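Local coordinates for sugar-binding transport ATP-binding protein (Pyrococcus horikoshii, PDB 1V43) that probably hydrolyses ATP to drive sugar uptake, as the ATP-binding subunit of an ABC-type transporter, at residues A[68-72]-A[73-77]; A[97-100]-A[101-104]. One frame throughout, in Å; residues are numbered along the deposited sequence.

Interactions 1 and 2 are two local contacts in the ATP-binding cassette part of the chain. The hairpin at 68-77 comes first along the chain, the helix start at 97-104 later. Strand 85-89 and an unmodelled loop, 91-96, lie between them. Their centres are 33 Å apart and their nearest atoms about 20 Å, so they do not touch. Interaction 1 is the one near the nucleotide site. The side chain of I68 is about 10 Å from that of T52, an ATP-binding residue, although no ATP is bound to this chain. Interaction 2 lies away from the ATP-binding residues, against helix 147-156.

Interaction 1: residues A[68-72]-A[73-77]; sequences IYFGD and RDVTY
V75 packs on one face of the F70 ring. Its CG2 sits over the ring centre, 3.9 Å from the centroid, in a CH-pi contact. The same methyl meets I68 CG2 at 4.0 Å. F70 CG is anti to its carbonyl carbon (chi1 -82°), presenting one ring face to V75. On the opposite sheet face, Y69 CD2 lies 3.6 Å from D74 CA and CE2 reaches D74 CB, the ring and carboxylate planes being 49° apart. With a serine in place of Y69, D74 CA and CB would probably lose this apolar cover.

F70 and R73 form an antiparallel hydrogen-bonded pair that closes a type II' beta turn. G71 takes the positive phi (62°). V75 N donates to I68 O at 3.0 Å. I68 N donates to T76 OG1 at 2.9 Å, nearly straight. D74 OD1 accepts from T76 N at 3.0 Å, forming an Asx turn. D74 OD2 is salt-bridged to R67, and R73 NH1 bonds to D82 O.

This hairpin joins strands 65-70 and 73-74 at the border of the antiparallel sheet. Strand 12-21 pairs alongside 65-70. I68 packs on M56 and F70 on I57, both of helix 50-58.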
loop_
_atom_site.group_PDB
_atom_site.type_symbol
_atom_site.label_atom_id
_atom_site.label_comp_id
_atom_site.label_asym_id
_atom_site.label_seq_id
_atom_site.Cartn_x
_atom_site.Cartn_y
_atom_site.Cartn_z
ATOM N N ILE A 68 12.434 -0.602 -34.139
ATOM C CA ILE A 68 11.382 -1.336 -33.432
ATOM C C ILE A 68 10.762 -2.331 -34.412
ATOM O O ILE A 68 10.242 -1.934 -35.459
ATOM C CB ILE A 68 10.256 -0.392 -32.936
ATOM C CG1 ILE A 68 10.813 0.630 -31.946
ATOM C CG2 ILE A 68 9.148 -1.203 -32.299
ATOM C CD1 ILE A 68 9.821 1.758 -31.614
ATOM N N TYR A 69 10.825 -3.619 -34.092
ATOM C CA TYR A 69 10.237 -4.634 -34.958
ATOM C C TYR A 69 9.012 -5.280 -34.297
ATOM O O TYR A 69 8.946 -5.379 -33.080
ATOM C CB TYR A 69 11.231 -5.766 -35.265
ATOM C CG TYR A 69 12.405 -5.449 -36.166
ATOM C CD1 TYR A 69 13.657 -5.127 -35.631
ATOM C CD2 TYR A 69 12.282 -5.526 -37.553
ATOM C CE1 TYR A 69 14.751 -4.897 -36.448
ATOM C CE2 TYR A 69 13.374 -5.296 -38.387
ATOM C CZ TYR A 69 14.603 -4.985 -37.829
ATOM O OH TYR A 69 15.682 -4.766 -38.653
ATOM N N PHE A 70 8.044 -5.669 -35.123
ATOM C CA PHE A 70 6.845 -6.409 -34.707
ATOM C C PHE A 70 6.999 -7.581 -35.657
ATOM O O PHE A 70 6.892 -7.395 -36.861
ATOM C CB PHE A 70 5.543 -5.675 -35.047
ATOM C CG PHE A 70 5.156 -4.616 -34.054
ATOM C CD1 PHE A 70 3.908 -3.995 -34.143
ATOM C CD2 PHE A 70 6.040 -4.221 -33.037
ATOM C CE1 PHE A 70 3.543 -3.000 -33.242
ATOM C CE2 PHE A 70 5.685 -3.224 -32.130
ATOM C CZ PHE A 70 4.435 -2.612 -32.230
ATOM N N GLY A 71 7.265 -8.772 -35.136
ATOM C CA GLY A 71 7.491 -9.891 -36.024
ATOM C C GLY A 71 8.726 -9.516 -36.831
ATOM O O GLY A 71 9.688 -9.011 -36.268
ATOM N N ASP A 72 8.699 -9.728 -38.144
ATOM C CA ASP A 72 9.839 -9.376 -38.982
ATOM C C ASP A 72 9.704 -7.979 -39.559
ATOM O O ASP A 72 10.614 -7.487 -40.219
ATOM C CB ASP A 72 9.981 -10.359 -40.141
ATOM C CG ASP A 72 10.339 -11.748 -39.680
ATOM O OD1 ASP A 72 11.368 -11.883 -38.989
ATOM O OD2 ASP A 72 9.596 -12.700 -40.012
ATOM N N ARG A 73 8.572 -7.334 -39.309
ATOM C CA ARG A 73 8.348 -6.003 -39.853
ATOM C C ARG A 73 8.945 -4.853 -39.040
ATOM O O ARG A 73 8.725 -4.738 -37.836
ATOM C CB ARG A 73 6.845 -5.793 -40.055
ATOM C CG ARG A 73 6.472 -4.465 -40.675
ATOM C CD ARG A 73 4.986 -4.411 -41.032
ATOM N NE ARG A 73 4.126 -4.676 -39.879
ATOM C CZ ARG A 73 2.913 -4.153 -39.714
ATOM N NH1 ARG A 73 2.412 -3.332 -40.631
ATOM N NH2 ARG A 73 2.202 -4.443 -38.631
ATOM N N ASP A 74 9.726 -4.008 -39.709
ATOM C CA ASP A 74 10.319 -2.844 -39.057
ATOM C C ASP A 74 9.143 -1.871 -39.073
ATOM O O ASP A 74 8.680 -1.492 -40.145
ATOM C CB ASP A 74 11.478 -2.290 -39.904
ATOM C CG ASP A 74 12.188 -1.113 -39.240
ATOM O OD1 ASP A 74 11.553 -0.370 -38.458
ATOM O OD2 ASP A 74 13.392 -0.917 -39.521
ATOM N N VAL A 75 8.651 -1.476 -37.901
ATOM C CA VAL A 75 7.503 -0.572 -37.843
ATOM C C VAL A 75 7.896 0.797 -37.310
ATOM O O VAL A 75 7.049 1.657 -37.085
ATOM C CB VAL A 75 6.363 -1.168 -36.954
ATOM C CG1 VAL A 75 5.952 -2.537 -37.470
ATOM C CG2 VAL A 75 6.820 -1.274 -35.506
ATOM N N THR A 76 9.193 0.987 -37.121
ATOM C CA THR A 76 9.733 2.235 -36.595
ATOM C C THR A 76 9.122 3.513 -37.164
ATOM O O THR A 76 8.811 4.459 -36.424
ATOM C CB THR A 76 11.249 2.321 -36.842
ATOM O OG1 THR A 76 11.865 1.089 -36.454
ATOM C CG2 THR A 76 11.854 3.474 -36.055
ATOM N N TYR A 77 8.956 3.546 -38.478
ATOM C CA TYR A 77 8.431 4.737 -39.123
ATOM C C TYR A 77 7.024 4.622 -39.712
ATOM O O TYR A 77 6.649 5.374 -40.618
ATOM C CB TYR A 77 9.450 5.203 -40.169
ATOM C CG TYR A 77 10.768 5.556 -39.523
ATOM C CD1 TYR A 77 11.954 4.943 -39.921
ATOM C CD2 TYR A 77 10.820 6.466 -38.462
ATOM C CE1 TYR A 77 13.162 5.224 -39.274
ATOM C CE2 TYR A 77 12.014 6.751 -37.814
ATOM C CZ TYR A 77 13.184 6.120 -38.229
ATOM O OH TYR A 77 14.373 6.388 -37.590
#

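Interaction 2: residues A[97-100]-A[101-104]; sequences HMTV and YENI
The E102 carboxylate is met by the terminal methyl of M98, whose CE lies 3.2 Å from OE1. The two side chains cross at about a right angle. M98 CB also touches E102 CB, at 3.5 Å, and the bend at chi3 (108°) turns CE toward OE1. The Y101 ring takes little part, because it swings clear of 97-100. Its CB touches T99 CG2, and its OH bonds to D119 on helix 115-128. The N103 amide likewise turns away, toward helix 147-156.

T99 sits at the N-cap position, but its side chain makes no capping bond. OG1 is anti to the backbone N (chi1 -176°) and is bonded outside the helix, to L135 O and R137 O. This leaves CG2 between the backbone N and the carbonyl carbon. There it presses on the first turn, 3.2 Å from E102 CG and 3.0 Å from E102 N.

N103 N donates to T99 O at 2.6 Å, and I104 N to V100 O at 2.9 Å, almost straight. On the buried side, V100 and I104 run alongside each other. V100 CG1 meets I104 CD1 at 3.8 Å.

The contact is the start of helix 100-105. In ABC cassettes such a segment leads from the Q-loop into the helical subdomain, and the position here is consistent with that. V100 packs on V150 and I104 on A153, both of helix 147-156. Backbone bonds from V100 to R137 and from Y101 to L135 tie the helix start to the loop before helix 147-156.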
loop_
_atom_site.group_PDB
_atom_site.type_symbol
_atom_site.label_atom_id
_atom_site.label_comp_id
_atom_site.label_asym_id
_atom_site.label_seq_id
_atom_site.Cartn_x
_atom_site.Cartn_y
_atom_site.Cartn_z
ATOM N N HIS A 97 -21.685 9.658 -24.479
ATOM C CA HIS A 97 -23.123 9.412 -24.479
ATOM C C HIS A 97 -23.480 8.134 -25.252
ATOM O O HIS A 97 -24.656 7.819 -25.446
ATOM C CB HIS A 97 -23.853 10.619 -25.080
ATOM C CG HIS A 97 -25.341 10.584 -24.899
ATOM N ND1 HIS A 97 -26.156 9.707 -25.581
ATOM C CD2 HIS A 97 -26.158 11.313 -24.101
ATOM C CE1 HIS A 97 -27.411 9.896 -25.213
ATOM N NE2 HIS A 97 -27.439 10.864 -24.314
ATOM N N MET A 98 -22.461 7.396 -25.685
ATOM C CA MET A 98 -22.688 6.161 -26.422
ATOM C C MET A 98 -23.032 5.016 -25.476
ATOM O O MET A 98 -22.759 5.077 -24.277
ATOM C CB MET A 98 -21.453 5.787 -27.251
ATOM C CG MET A 98 -21.085 6.804 -28.320
ATOM S SD MET A 98 -20.078 6.099 -29.654
ATOM C CE MET A 98 -21.273 6.072 -31.021
ATOM N N THR A 99 -23.653 3.977 -26.017
ATOM C CA THR A 99 -24.008 2.821 -25.211
ATOM C C THR A 99 -22.753 1.943 -25.118
ATOM O O THR A 99 -21.823 2.119 -25.899
ATOM C CB THR A 99 -25.153 2.041 -25.873
ATOM O OG1 THR A 99 -25.544 0.959 -25.028
ATOM C CG2 THR A 99 -24.726 1.502 -27.204
ATOM N N VAL A 100 -22.706 1.024 -24.161
ATOM C CA VAL A 100 -21.543 0.155 -24.049
ATOM C C VAL A 100 -21.274 -0.445 -25.424
ATOM O O VAL A 100 -20.140 -0.432 -25.904
ATOM C CB VAL A 100 -21.765 -0.971 -23.014
ATOM C CG1 VAL A 100 -20.614 -1.979 -23.077
ATOM C CG2 VAL A 100 -21.843 -0.381 -21.616
ATOM N N TYR A 101 -22.325 -0.936 -26.074
ATOM C CA TYR A 101 -22.171 -1.526 -27.394
ATOM C C TYR A 101 -21.552 -0.524 -28.375
ATOM O O TYR A 101 -20.697 -0.879 -29.197
ATOM C CB TYR A 101 -23.535 -1.970 -27.935
ATOM C CG TYR A 101 -23.475 -2.694 -29.269
ATOM C CD1 TYR A 101 -23.589 -4.086 -29.338
ATOM C CD2 TYR A 101 -23.326 -1.985 -30.466
ATOM C CE1 TYR A 101 -23.560 -4.750 -30.570
ATOM C CE2 TYR A 101 -23.288 -2.645 -31.712
ATOM C CZ TYR A 101 -23.404 -4.020 -31.755
ATOM O OH TYR A 101 -23.335 -4.674 -32.975
ATOM N N GLU A 102 -22.015 0.719 -28.308
ATOM C CA GLU A 102 -21.518 1.768 -29.189
ATOM C C GLU A 102 -20.100 2.182 -28.808
ATOM O O GLU A 102 -19.263 2.447 -29.671
ATOM C CB GLU A 102 -22.457 2.980 -29.156
ATOM C CG GLU A 102 -23.707 2.793 -30.004
ATOM C CD GLU A 102 -23.381 2.586 -31.478
ATOM O OE1 GLU A 102 -22.807 3.510 -32.092
ATOM O OE2 GLU A 102 -23.696 1.504 -32.024
ATOM N N ASN A 103 -19.839 2.236 -27.508
ATOM C CA ASN A 103 -18.517 2.586 -27.023
ATOM C C ASN A 103 -17.526 1.575 -27.615
ATOM O O ASN A 103 -16.565 1.948 -28.289
ATOM C CB ASN A 103 -18.494 2.526 -25.496
ATOM C CG ASN A 103 -17.186 3.022 -24.912
ATOM O OD1 ASN A 103 -16.115 2.499 -25.224
ATOM N ND2 ASN A 103 -17.265 4.035 -24.057
ATOM N N ILE A 104 -17.786 0.290 -27.394
ATOM C CA ILE A 104 -16.902 -0.757 -27.903
ATOM C C ILE A 104 -16.880 -0.800 -29.430
ATOM O O ILE A 104 -15.890 -1.224 -30.042
ATOM C CB ILE A 104 -17.322 -2.147 -27.375
ATOM C CG1 ILE A 104 -17.304 -2.141 -25.847
ATOM C CG2 ILE A 104 -16.377 -3.226 -27.917
ATOM C CD1 ILE A 104 -17.805 -3.433 -25.200
#